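Local coordinates for protein lactate dehydrogenase (Eimeria maxima, PDB 6CT6) that probably catalyses the interconversion of pyruvate and lactate with NADH/NAD+ as cofactor, and here binds NADH and the pyruvate analogue oxamate, at residues V37-V42 with Y67-Y72; S162-M167 with N224-A229; H280-P285 with G311-V316. All coordinates share one frame; numbering follows the deposited sequence.

Contact 1: V37-V42 with Y67-Y72. With NAI (1,4-dihydronicotinamide adenine dinucleotide), chain D.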
loop_
_atom_site.group_PDB
_atom_site.type_symbol
_atom_site.label_atom_id
_atom_site.label_comp_id
_atom_site.label_asym_id
_atom_site.label_seq_id
_atom_site.Cartn_x
_atom_site.Cartn_y
_atom_site.Cartn_z
ATOM N N VAL B 37 9.471 -8.944 -8.892
ATOM C CA VAL B 37 8.697 -9.072 -10.124
ATOM C C VAL B 37 7.231 -9.250 -9.757
ATOM O O VAL B 37 6.873 -10.161 -8.999
ATOM C CB VAL B 37 9.185 -10.223 -11.024
ATOM C CG1 VAL B 37 9.098 -11.575 -10.325
ATOM C CG2 VAL B 37 8.366 -10.234 -12.313
ATOM N N LEU B 38 6.393 -8.368 -10.288
ATOM C CA LEU B 38 4.945 -8.498 -10.208
ATOM C C LEU B 38 4.475 -9.268 -11.435
ATOM O O LEU B 38 4.489 -8.735 -12.549
ATOM C CB LEU B 38 4.289 -7.123 -10.150
ATOM C CG LEU B 38 4.213 -6.419 -8.800
ATOM C CD1 LEU B 38 3.857 -4.962 -9.020
ATOM C CD2 LEU B 38 3.190 -7.099 -7.908
ATOM N N PHE B 39 4.072 -10.520 -11.241
ATOM C CA PHE B 39 3.599 -11.357 -12.330
ATOM C C PHE B 39 2.081 -11.466 -12.284
ATOM O O PHE B 39 1.488 -11.607 -11.211
ATOM C CB PHE B 39 4.213 -12.756 -12.267
ATOM C CG PHE B 39 3.551 -13.735 -13.190
ATOM C CD1 PHE B 39 3.878 -13.774 -14.535
ATOM C CD2 PHE B 39 2.590 -14.605 -12.715
ATOM C CE1 PHE B 39 3.260 -14.672 -15.386
ATOM C CE2 PHE B 39 1.968 -15.505 -13.560
ATOM C CZ PHE B 39 2.302 -15.537 -14.895
ATOM N N ASP B 40 1.457 -11.403 -13.456
ATOM C CA ASP B 40 0.008 -11.511 -13.540
ATOM C C ASP B 40 -0.371 -11.980 -14.938
ATOM O O ASP B 40 0.436 -11.950 -15.869
ATOM C CB ASP B 40 -0.669 -10.180 -13.206
ATOM C CG ASP B 40 -2.068 -10.364 -12.658
ATOM O OD1 ASP B 40 -2.241 -10.214 -11.433
ATOM O OD2 ASP B 40 -2.992 -10.666 -13.448
ATOM N N VAL B 41 -1.619 -12.426 -15.066
ATOM C CA VAL B 41 -2.154 -12.844 -16.358
ATOM C C VAL B 41 -2.880 -11.712 -17.079
ATOM O O VAL B 41 -3.142 -11.824 -18.286
ATOM C CB VAL B 41 -3.099 -14.050 -16.195
ATOM C CG1 VAL B 41 -2.331 -15.252 -15.676
ATOM C CG2 VAL B 41 -4.258 -13.714 -15.256
ATOM N N VAL B 42 -3.224 -10.637 -16.375
ATOM C CA VAL B 42 -3.818 -9.455 -16.996
ATOM C C VAL B 42 -2.729 -8.743 -17.792
ATOM O O VAL B 42 -1.681 -8.402 -17.222
ATOM C CB VAL B 42 -4.437 -8.522 -15.946
ATOM C CG1 VAL B 42 -4.968 -7.241 -16.596
ATOM C CG2 VAL B 42 -5.551 -9.241 -15.196
ATOM N N TYR B 67 9.702 -5.093 -11.383
ATOM C CA TYR B 67 9.404 -5.449 -12.760
ATOM C C TYR B 67 7.969 -5.955 -12.862
ATOM O O TYR B 67 7.439 -6.558 -11.923
ATOM C CB TYR B 67 10.345 -6.545 -13.274
ATOM C CG TYR B 67 11.831 -6.306 -13.089
ATOM C CD1 TYR B 67 12.598 -5.736 -14.101
ATOM C CD2 TYR B 67 12.478 -6.689 -11.919
ATOM C CE1 TYR B 67 13.960 -5.533 -13.945
ATOM C CE2 TYR B 67 13.840 -6.488 -11.753
ATOM C CZ TYR B 67 14.575 -5.911 -12.771
ATOM O OH TYR B 67 15.927 -5.707 -12.617
ATOM N N GLY B 68 7.343 -5.708 -14.008
ATOM C CA GLY B 68 6.058 -6.309 -14.355
ATOM C C GLY B 68 6.242 -7.334 -15.463
ATOM O O GLY B 68 7.030 -7.119 -16.389
ATOM N N SER B 69 5.518 -8.448 -15.362
ATOM C CA SER B 69 5.655 -9.520 -16.338
ATOM C C SER B 69 4.335 -10.263 -16.504
ATOM O O SER B 69 3.556 -10.408 -15.556
ATOM C CB SER B 69 6.747 -10.512 -15.931
ATOM O OG SER B 69 6.916 -11.513 -16.920
ATOM N N ASN B 70 4.099 -10.735 -17.733
ATOM C CA ASN B 70 3.003 -11.645 -18.043
ATOM C C ASN B 70 3.502 -13.041 -18.398
ATOM O O ASN B 70 2.737 -13.847 -18.938
ATOM C CB ASN B 70 2.156 -11.098 -19.195
ATOM C CG ASN B 70 1.434 -9.813 -18.841
ATOM O OD1 ASN B 70 1.531 -8.818 -19.562
ATOM N ND2 ASN B 70 0.699 -9.827 -17.736
ATOM N N SER B 71 4.767 -13.348 -18.106
ATOM C CA SER B 71 5.384 -14.612 -18.492
ATOM C C SER B 71 5.915 -15.332 -17.262
ATOM O O SER B 71 6.634 -14.738 -16.451
ATOM C CB SER B 71 6.520 -14.390 -19.491
ATOM O OG SER B 71 7.284 -15.576 -19.650
ATOM N N TYR B 72 5.572 -16.617 -17.137
ATOM C CA TYR B 72 6.058 -17.422 -16.021
ATOM C C TYR B 72 7.580 -17.475 -15.947
ATOM O O TYR B 72 8.123 -17.703 -14.861
ATOM C CB TYR B 72 5.521 -18.851 -16.115
ATOM C CG TYR B 72 4.094 -19.035 -15.650
ATOM C CD1 TYR B 72 3.723 -18.749 -14.343
ATOM C CD2 TYR B 72 3.125 -19.530 -16.512
ATOM C CE1 TYR B 72 2.423 -18.930 -13.916
ATOM C CE2 TYR B 72 1.824 -19.715 -16.095
ATOM C CZ TYR B 72 1.481 -19.415 -14.800
ATOM O OH TYR B 72 0.188 -19.605 -14.388
HETATM P PA NAI D . -7.120 -9.812 -6.538
HETATM O O1A NAI D . -8.241 -10.283 -7.438
HETATM O O2A NAI D . -6.945 -8.335 -6.274
HETATM O O5B NAI D . -5.748 -10.373 -7.158
HETATM C C5B NAI D . -5.676 -11.685 -7.709
HETATM C C4B NAI D . -4.825 -11.613 -8.965
HETATM O O4B NAI D . -4.426 -12.911 -9.409
HETATM C C3B NAI D . -5.574 -10.967 -10.127
HETATM O O3B NAI D . -4.894 -9.775 -10.526
HETATM C C2B NAI D . -5.557 -12.010 -11.228
HETATM O O2B NAI D . -5.410 -11.443 -12.531
HETATM C C1B NAI D . -4.344 -12.828 -10.828
HETATM N N9A NAI D . -4.245 -14.165 -11.452
HETATM C C8A NAI D . -5.222 -14.991 -11.881
HETATM N N7A NAI D . -4.678 -16.126 -12.400
HETATM C C5A NAI D . -3.339 -16.020 -12.307
HETATM C C6A NAI D . -2.159 -16.836 -12.654
HETATM N N6A NAI D . -2.295 -18.048 -13.231
HETATM N N1A NAI D . -0.934 -16.333 -12.375
HETATM C C2A NAI D . -0.767 -15.128 -11.797
HETATM N N3A NAI D . -1.795 -14.338 -11.460
HETATM C C4A NAI D . -3.069 -14.724 -11.685
HETATM O O3 NAI D . -7.243 -10.596 -5.130
HETATM P PN NAI D . -6.479 -10.196 -3.762
HETATM O O1N NAI D . -7.328 -9.198 -3.011
HETATM O O2N NAI D . -5.037 -9.875 -4.078
HETATM O O5D NAI D . -6.547 -11.594 -2.965
HETATM C C5D NAI D . -5.862 -12.725 -3.491
HETATM C C4D NAI D . -6.174 -13.993 -2.708
HETATM O O4D NAI D . -5.781 -13.866 -1.335
HETATM C C3D NAI D . -7.664 -14.296 -2.713
HETATM O O3D NAI D . -7.849 -15.693 -2.949
HETATM C C2D NAI D . -8.117 -13.922 -1.321
HETATM O O2D NAI D . -9.280 -14.633 -0.896
HETATM C C1D NAI D . -6.878 -14.295 -0.524
HETATM N N1N NAI D . -6.785 -13.753 0.838
HETATM C C2N NAI D . -6.193 -14.555 1.724
HETATM C C3N NAI D . -6.009 -14.199 3.041
HETATM C C7N NAI D . -5.338 -15.194 3.941
HETATM O O7N NAI D . -4.758 -16.146 3.442
HETATM N N7N NAI D . -5.398 -15.037 5.257
HETATM C C4N NAI D . -6.469 -12.861 3.556
HETATM C C5N NAI D . -7.100 -12.071 2.502
HETATM C C6N NAI D . -7.224 -12.538 1.193
#
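Phe39 and Tyr72 meet beside the adenine of NADH. Phe39 CE2 lies 3.5 Å from Tyr72 CE1, and the two ring planes are inclined by 32°. Phe39 CZ sits over one face of the Tyr72 ring, offset toward its rim. The Phe39 ring swings across to the neighbouring segment because its CG is anti to the backbone N (chi1 168°). Its edge also meets the cofactor, with CE2 3.2 Å from adenine N1A. Tyr72 OH accepts a hydrogen bond from adenine N6A at 3.2 Å. Val41 CG1 touches the same base.

Asp40 grips the adenosine ribose with both carboxylate oxygens. Asp40 OD1 accepts from NADH O3B at 2.8 Å, and Asp40 OD2 from NADH O2B at 2.7 Å. OD2 also accepts from Val42 N through its anti lone pair, which closes an Asx turn. Ser17 N binds OD1, so the carboxylate is held from the protein side as well.

Asn70 ties down the chain after Asp40. Its ND2 donates to Asp40 O and to Val42 O, each at 2.8 Å. Both acceptors are approached from above their carbonyl planes. Behind this lies the parallel strand pairing: Leu38 N bonds to Tyr67 O, Ser69 N to Leu38 O and Asp40 N to Ser69 O. On one face of the sheet Val37 CG2 rests 4.0 Å from Ser69 CB.

The strands belong to the beta-alpha-beta unit 35-39, 45-59, 66-69. An acidic residue at the end of the second strand, bound to the adenosine ribose diol, is the classic NAD-binding feature of a Rossmann fold.

Contact 2: S162-M167 with N224-A229. With OXM (oxamic acid), chain F.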
loop_
_atom_site.group_PDB
_atom_site.type_symbol
_atom_site.label_atom_id
_atom_site.label_comp_id
_atom_site.label_asym_id
_atom_site.label_seq_id
_atom_site.Cartn_x
_atom_site.Cartn_y
_atom_site.Cartn_z
ATOM N N SER B 162 -2.947 -11.337 14.450
ATOM C CA SER B 162 -2.796 -9.893 14.596
ATOM C C SER B 162 -4.116 -9.231 14.957
ATOM O O SER B 162 -4.128 -8.205 15.646
ATOM C CB SER B 162 -2.242 -9.278 13.312
ATOM O OG SER B 162 -3.252 -9.173 12.319
ATOM N N ARG B 163 -5.232 -9.804 14.506
ATOM C CA ARG B 163 -6.540 -9.241 14.818
ATOM C C ARG B 163 -6.920 -9.523 16.267
ATOM O O ARG B 163 -7.402 -8.633 16.978
ATOM C CB ARG B 163 -7.575 -9.807 13.845
ATOM C CG ARG B 163 -7.280 -9.432 12.396
ATOM C CD ARG B 163 -8.067 -10.257 11.399
ATOM N NE ARG B 163 -8.082 -9.631 10.077
ATOM C CZ ARG B 163 -8.470 -10.239 8.959
ATOM N NH1 ARG B 163 -8.869 -11.504 8.986
ATOM N NH2 ARG B 163 -8.452 -9.584 7.806
ATOM N N LEU B 164 -6.713 -10.760 16.721
ATOM C CA LEU B 164 -6.855 -11.069 18.139
ATOM C C LEU B 164 -6.015 -10.125 18.989
ATOM O O LEU B 164 -6.502 -9.555 19.973
ATOM C CB LEU B 164 -6.452 -12.523 18.398
ATOM C CG LEU B 164 -6.332 -12.939 19.867
ATOM C CD1 LEU B 164 -7.657 -12.756 20.597
ATOM C CD2 LEU B 164 -5.855 -14.378 19.968
ATOM N N ARG B 165 -4.742 -9.951 18.619
ATOM C CA ARG B 165 -3.831 -9.151 19.432
ATOM C C ARG B 165 -4.251 -7.685 19.470
ATOM O O ARG B 165 -4.141 -7.030 20.513
ATOM C CB ARG B 165 -2.404 -9.286 18.902
ATOM C CG ARG B 165 -1.807 -10.681 19.056
ATOM C CD ARG B 165 -0.523 -10.840 18.254
ATOM N NE ARG B 165 0.427 -9.758 18.520
ATOM C CZ ARG B 165 0.882 -8.891 17.615
ATOM N NH1 ARG B 165 0.508 -8.959 16.343
ATOM N NH2 ARG B 165 1.738 -7.952 17.989
ATOM N N ARG B 166 -4.729 -7.147 18.344
ATOM C CA ARG B 166 -5.139 -5.745 18.310
ATOM C C ARG B 166 -6.278 -5.482 19.285
ATOM O O ARG B 166 -6.315 -4.436 19.943
ATOM C CB ARG B 166 -5.556 -5.355 16.888
ATOM C CG ARG B 166 -6.185 -3.964 16.757
ATOM C CD ARG B 166 -5.155 -2.851 16.859
ATOM N NE ARG B 166 -5.780 -1.567 17.166
ATOM C CZ ARG B 166 -5.281 -0.381 16.828
ATOM N NH1 ARG B 166 -4.145 -0.293 16.149
ATOM N NH2 ARG B 166 -5.931 0.726 17.161
ATOM N N MET B 167 -7.221 -6.418 19.387
ATOM C CA MET B 167 -8.402 -6.197 20.216
ATOM C C MET B 167 -8.060 -6.271 21.700
ATOM O O MET B 167 -8.533 -5.451 22.494
ATOM C CB MET B 167 -9.480 -7.215 19.841
ATOM C CG MET B 167 -10.070 -6.963 18.458
ATOM S SD MET B 167 -11.427 -8.059 17.998
ATOM C CE MET B 167 -10.609 -9.148 16.833
ATOM N N ASN B 224 -15.170 -14.078 19.372
ATOM C CA ASN B 224 -16.100 -14.058 18.247
ATOM C C ASN B 224 -15.656 -13.059 17.188
ATOM O O ASN B 224 -15.660 -13.366 15.989
ATOM C CB ASN B 224 -17.506 -13.718 18.741
ATOM C CG ASN B 224 -18.091 -14.798 19.626
ATOM O OD1 ASN B 224 -17.866 -15.987 19.401
ATOM N ND2 ASN B 224 -18.843 -14.389 20.642
ATOM N N LYS B 225 -15.280 -11.850 17.609
ATOM C CA LYS B 225 -14.905 -10.826 16.643
ATOM C C LYS B 225 -13.679 -11.235 15.837
ATOM O O LYS B 225 -13.561 -10.863 14.663
ATOM C CB LYS B 225 -14.678 -9.491 17.358
ATOM C CG LYS B 225 -15.974 -8.738 17.688
ATOM C CD LYS B 225 -16.687 -8.286 16.408
ATOM C CE LYS B 225 -18.077 -7.710 16.654
ATOM N NZ LYS B 225 -18.821 -7.587 15.366
ATOM N N THR B 226 -12.774 -12.016 16.429
ATOM C CA THR B 226 -11.618 -12.505 15.682
ATOM C C THR B 226 -12.053 -13.383 14.514
ATOM O O THR B 226 -11.568 -13.224 13.388
ATOM C CB THR B 226 -10.678 -13.276 16.612
ATOM O OG1 THR B 226 -10.201 -12.403 17.645
ATOM C CG2 THR B 226 -9.488 -13.843 15.838
ATOM N N LYS B 227 -12.961 -14.328 14.768
ATOM C CA LYS B 227 -13.437 -15.197 13.698
ATOM C C LYS B 227 -14.190 -14.411 12.631
ATOM O O LYS B 227 -14.206 -14.809 11.460
ATOM C CB LYS B 227 -14.334 -16.298 14.275
ATOM C CG LYS B 227 -13.662 -17.175 15.328
ATOM C CD LYS B 227 -14.686 -17.891 16.204
ATOM C CE LYS B 227 -15.362 -19.042 15.475
ATOM N NZ LYS B 227 -14.775 -20.357 15.852
ATOM N N GLN B 228 -14.811 -13.296 13.011
ATOM C CA GLN B 228 -15.654 -12.517 12.109
ATOM C C GLN B 228 -14.906 -11.413 11.370
ATOM O O GLN B 228 -15.472 -10.823 10.441
ATOM C CB GLN B 228 -16.808 -11.880 12.895
ATOM C CG GLN B 228 -17.770 -12.880 13.511
ATOM C CD GLN B 228 -18.565 -12.290 14.661
ATOM O OE1 GLN B 228 -18.631 -11.072 14.829
ATOM N NE2 GLN B 228 -19.163 -13.158 15.468
ATOM N N ALA B 229 -13.658 -11.124 11.746
ATOM C CA ALA B 229 -12.992 -9.923 11.248
ATOM C C ALA B 229 -12.934 -9.897 9.725
ATOM O O ALA B 229 -13.194 -8.857 9.108
ATOM C CB ALA B 229 -11.583 -9.828 11.828
HETATM C C1 OXM F . -9.861 -13.147 4.160
HETATM N N1 OXM F . -10.840 -12.515 3.287
HETATM O O1 OXM F . -9.397 -14.202 3.870
HETATM C C2 OXM F . -9.428 -12.457 5.457
HETATM O O2 OXM F . -9.410 -13.099 6.537
HETATM O O3 OXM F . -9.084 -11.246 5.447
HETATM O O HOH W 1 -9.490 -13.399 11.166
#
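Arg163 and Ala229 touch where two helices of the alpha/beta C-terminal domain pass beside the oxamate site. The helices are 157-172 and 216-237. Their axes here approach to 9.2 Å, with N-to-C directions 136° apart.

The contact between the helices is mostly by van der Waals packing. Leu164 CB and CA lie against Thr226 OG1, and the two side chains run obliquely to each other. Met167 meets Lys225 and Thr226. Its SD lies 3.6 Å from Lys225 CB, and the two side chains cross at about a right angle. The bend at the end of Met167 (chi3 -105°) carries CE to Thr226, 3.4 Å from OG1. That hydroxyl is hydrogen-bonded to Ile222 O in its own helix. Arg163 CD packs on Ala229 CB at 3.6 Å, and Ala229 C lies over one face of the guanidinium group. His55 of the second subunit packs on both Arg163 and Ala229.

The polar contacts gather at the end of Arg163. The chain is extended from CG to NE, which carries the guanidinium to the ligand. A water bridges the helices, accepting from Arg163 NH1 and donating to Thr226 O.

The guanidinium meets the oxamate carboxylate at its edge in a two-pronged grip, as the substrate-binding arginine does in lactate dehydrogenases. Arg163 NH1 donates to oxamate O2 and Arg163 NH2 donates to oxamate O3, each at 3.0 Å with an angle of 168°.

Contact 3: H280-P285 with G311-V316; sequences HYLGVP and GSIDEV
His280 and Leu282 meet Ile313 and Val316 in a strand-on-helix layer of the alpha/beta C-terminal domain. Leu282 comes from strand 281-289, His280 from the corner just before it, and their partners from helix 303-328. The short segments run roughly antiparallel, with an angle of 149° between their directions and axes 9.3 Å apart. The contact is made by packing of buried side chains.

At the corner, His280 CG lies between the backbone N and the carbonyl carbon (chi1 69°), and this folds the imidazole back over its own backbone. His280 ND1 can then donate to Tyr281 O at 3.0 Å. The carbonyl oxygen lies close to the ring plane, but ND1 stands above the carbonyl plane. This bond should limit rotation of the ring, and it is consistent with a proton on ND1. The ring edge is turned to the helix, where His280 NE2 meets Ile313 CG2 at 3.8 Å, near the ring plane.

With Leu282 CG anti to the backbone N (chi1 -167°), the two methyls meet different residues of the helix. Leu282 CD2 touches Ile313 CG1 at 4.0 Å, with the two side chains crossing at about a right angle. Leu282 CD1 faces Ser312 CB at 4.2 Å and lies 4.4 Å from Val316 CG2. Ser312 turns its hydroxyl to other partners, Asn190 O and Val186 N.

Val316 comes against His280 from the opposite direction. Its CG1 approaches the imidazole obliquely and lies 3.4 Å from His280 ND1.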
loop_
_atom_site.group_PDB
_atom_site.type_symbol
_atom_site.label_atom_id
_atom_site.label_comp_id
_atom_site.label_asym_id
_atom_site.label_seq_id
_atom_site.Cartn_x
_atom_site.Cartn_y
_atom_site.Cartn_z
ATOM N N HIS B 280 -1.621 -33.444 5.717
ATOM C CA HIS B 280 -2.178 -32.234 5.125
ATOM C C HIS B 280 -1.765 -31.039 5.976
ATOM O O HIS B 280 -0.988 -31.166 6.928
ATOM C CB HIS B 280 -3.699 -32.342 4.944
ATOM C CG HIS B 280 -4.487 -32.336 6.219
ATOM N ND1 HIS B 280 -4.785 -31.181 6.909
ATOM C CD2 HIS B 280 -5.089 -33.343 6.896
ATOM C CE1 HIS B 280 -5.515 -31.477 7.970
ATOM N NE2 HIS B 280 -5.712 -32.784 7.987
ATOM N N TYR B 281 -2.271 -29.868 5.603
ATOM C CA TYR B 281 -1.813 -28.601 6.153
ATOM C C TYR B 281 -2.784 -28.072 7.201
ATOM O O TYR B 281 -3.988 -28.339 7.158
ATOM C CB TYR B 281 -1.635 -27.569 5.036
ATOM C CG TYR B 281 -0.540 -27.933 4.059
ATOM C CD1 TYR B 281 0.690 -27.294 4.096
ATOM C CD2 TYR B 281 -0.733 -28.927 3.112
ATOM C CE1 TYR B 281 1.696 -27.629 3.210
ATOM C CE2 TYR B 281 0.265 -29.270 2.222
ATOM C CZ TYR B 281 1.478 -28.619 2.276
ATOM O OH TYR B 281 2.477 -28.959 1.393
ATOM N N LEU B 282 -2.237 -27.313 8.150
ATOM C CA LEU B 282 -3.027 -26.715 9.216
ATOM C C LEU B 282 -2.239 -25.555 9.808
ATOM O O LEU B 282 -1.008 -25.587 9.860
ATOM C CB LEU B 282 -3.372 -27.742 10.303
ATOM C CG LEU B 282 -4.443 -27.351 11.321
ATOM C CD1 LEU B 282 -5.828 -27.356 10.684
ATOM C CD2 LEU B 282 -4.407 -28.278 12.527
ATOM N N GLY B 283 -2.965 -24.534 10.254
ATOM C CA GLY B 283 -2.345 -23.381 10.881
ATOM C C GLY B 283 -1.781 -23.689 12.252
ATOM O O GLY B 283 -2.538 -23.879 13.208
ATOM N N VAL B 284 -0.455 -23.745 12.367
ATOM C CA VAL B 284 0.202 -24.057 13.632
ATOM C C VAL B 284 1.414 -23.148 13.808
ATOM O O VAL B 284 1.965 -22.623 12.833
ATOM C CB VAL B 284 0.639 -25.535 13.707
ATOM C CG1 VAL B 284 -0.571 -26.450 13.605
ATOM C CG2 VAL B 284 1.643 -25.857 12.605
ATOM N N PRO B 285 1.850 -22.954 15.052
ATOM C CA PRO B 285 3.071 -22.167 15.280
ATOM C C PRO B 285 4.302 -22.874 14.731
ATOM O O PRO B 285 4.539 -24.052 15.005
ATOM C CB PRO B 285 3.124 -22.025 16.806
ATOM C CG PRO B 285 2.263 -23.123 17.336
ATOM C CD PRO B 285 1.191 -23.329 16.315
ATOM N N GLY B 311 -12.684 -29.453 14.735
ATOM C CA GLY B 311 -13.526 -28.731 13.795
ATOM C C GLY B 311 -12.738 -28.157 12.633
ATOM O O GLY B 311 -13.163 -28.246 11.479
ATOM N N SER B 312 -11.579 -27.560 12.918
ATOM C CA SER B 312 -10.721 -27.065 11.846
ATOM C C SER B 312 -10.232 -28.211 10.970
ATOM O O SER B 312 -10.293 -28.134 9.737
ATOM C CB SER B 312 -9.535 -26.293 12.430
ATOM O OG SER B 312 -9.890 -24.954 12.735
ATOM N N ILE B 313 -9.746 -29.287 11.592
ATOM C CA ILE B 313 -9.213 -30.409 10.824
ATOM C C ILE B 313 -10.300 -31.018 9.946
ATOM O O ILE B 313 -10.042 -31.428 8.809
ATOM C CB ILE B 313 -8.585 -31.455 11.766
ATOM C CG1 ILE B 313 -7.440 -30.825 12.566
ATOM C CG2 ILE B 313 -8.066 -32.649 10.965
ATOM C CD1 ILE B 313 -6.830 -31.736 13.620
ATOM N N ASP B 314 -11.534 -31.086 10.453
ATOM C CA ASP B 314 -12.619 -31.633 9.645
ATOM C C ASP B 314 -12.936 -30.726 8.463
ATOM O O ASP B 314 -13.217 -31.212 7.361
ATOM C CB ASP B 314 -13.867 -31.849 10.502
ATOM C CG ASP B 314 -13.683 -32.942 11.537
ATOM O OD1 ASP B 314 -12.779 -33.788 11.362
ATOM O OD2 ASP B 314 -14.448 -32.963 12.521
ATOM N N GLU B 315 -12.899 -29.407 8.669
ATOM C CA GLU B 315 -13.142 -28.485 7.565
ATOM C C GLU B 315 -12.135 -28.699 6.440
ATOM O O GLU B 315 -12.499 -28.672 5.259
ATOM C CB GLU B 315 -13.097 -27.037 8.059
ATOM C CG GLU B 315 -13.468 -26.011 6.989
ATOM C CD GLU B 315 -13.652 -24.611 7.546
ATOM O OE1 GLU B 315 -13.915 -24.476 8.759
ATOM O OE2 GLU B 315 -13.531 -23.643 6.766
ATOM N N VAL B 316 -10.866 -28.924 6.786
ATOM C CA VAL B 316 -9.851 -29.179 5.766
ATOM C C VAL B 316 -10.125 -30.505 5.065
ATOM O O VAL B 316 -10.062 -30.600 3.833
ATOM C CB VAL B 316 -8.442 -29.153 6.389
ATOM C CG1 VAL B 316 -7.382 -29.554 5.361
ATOM C CG2 VAL B 316 -8.137 -27.772 6.951
#

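The three contacts follow one another along the chain, each closing before the next opens. Contact 1 lies in the NAD-binding domain, at the 66-69 edge of the mixed sheet. Contacts 2 and 3 lie in the C-terminal domain, on the opposite side of the chain's centre. Their centres are about 34 and 32 Å from that of contact 1. Contacts 1 and 3 nevertheless reach the same sheet, through strands 35-39 and 66-69 and through strand 281-289. Contacts 2 and 3 have centres about 19 Å apart and do not touch. NADH runs from contact 1 to the oxamate site: contact 1 holds its adenosine end, while Arg163 of contact 2 holds oxamate near the nicotinamide.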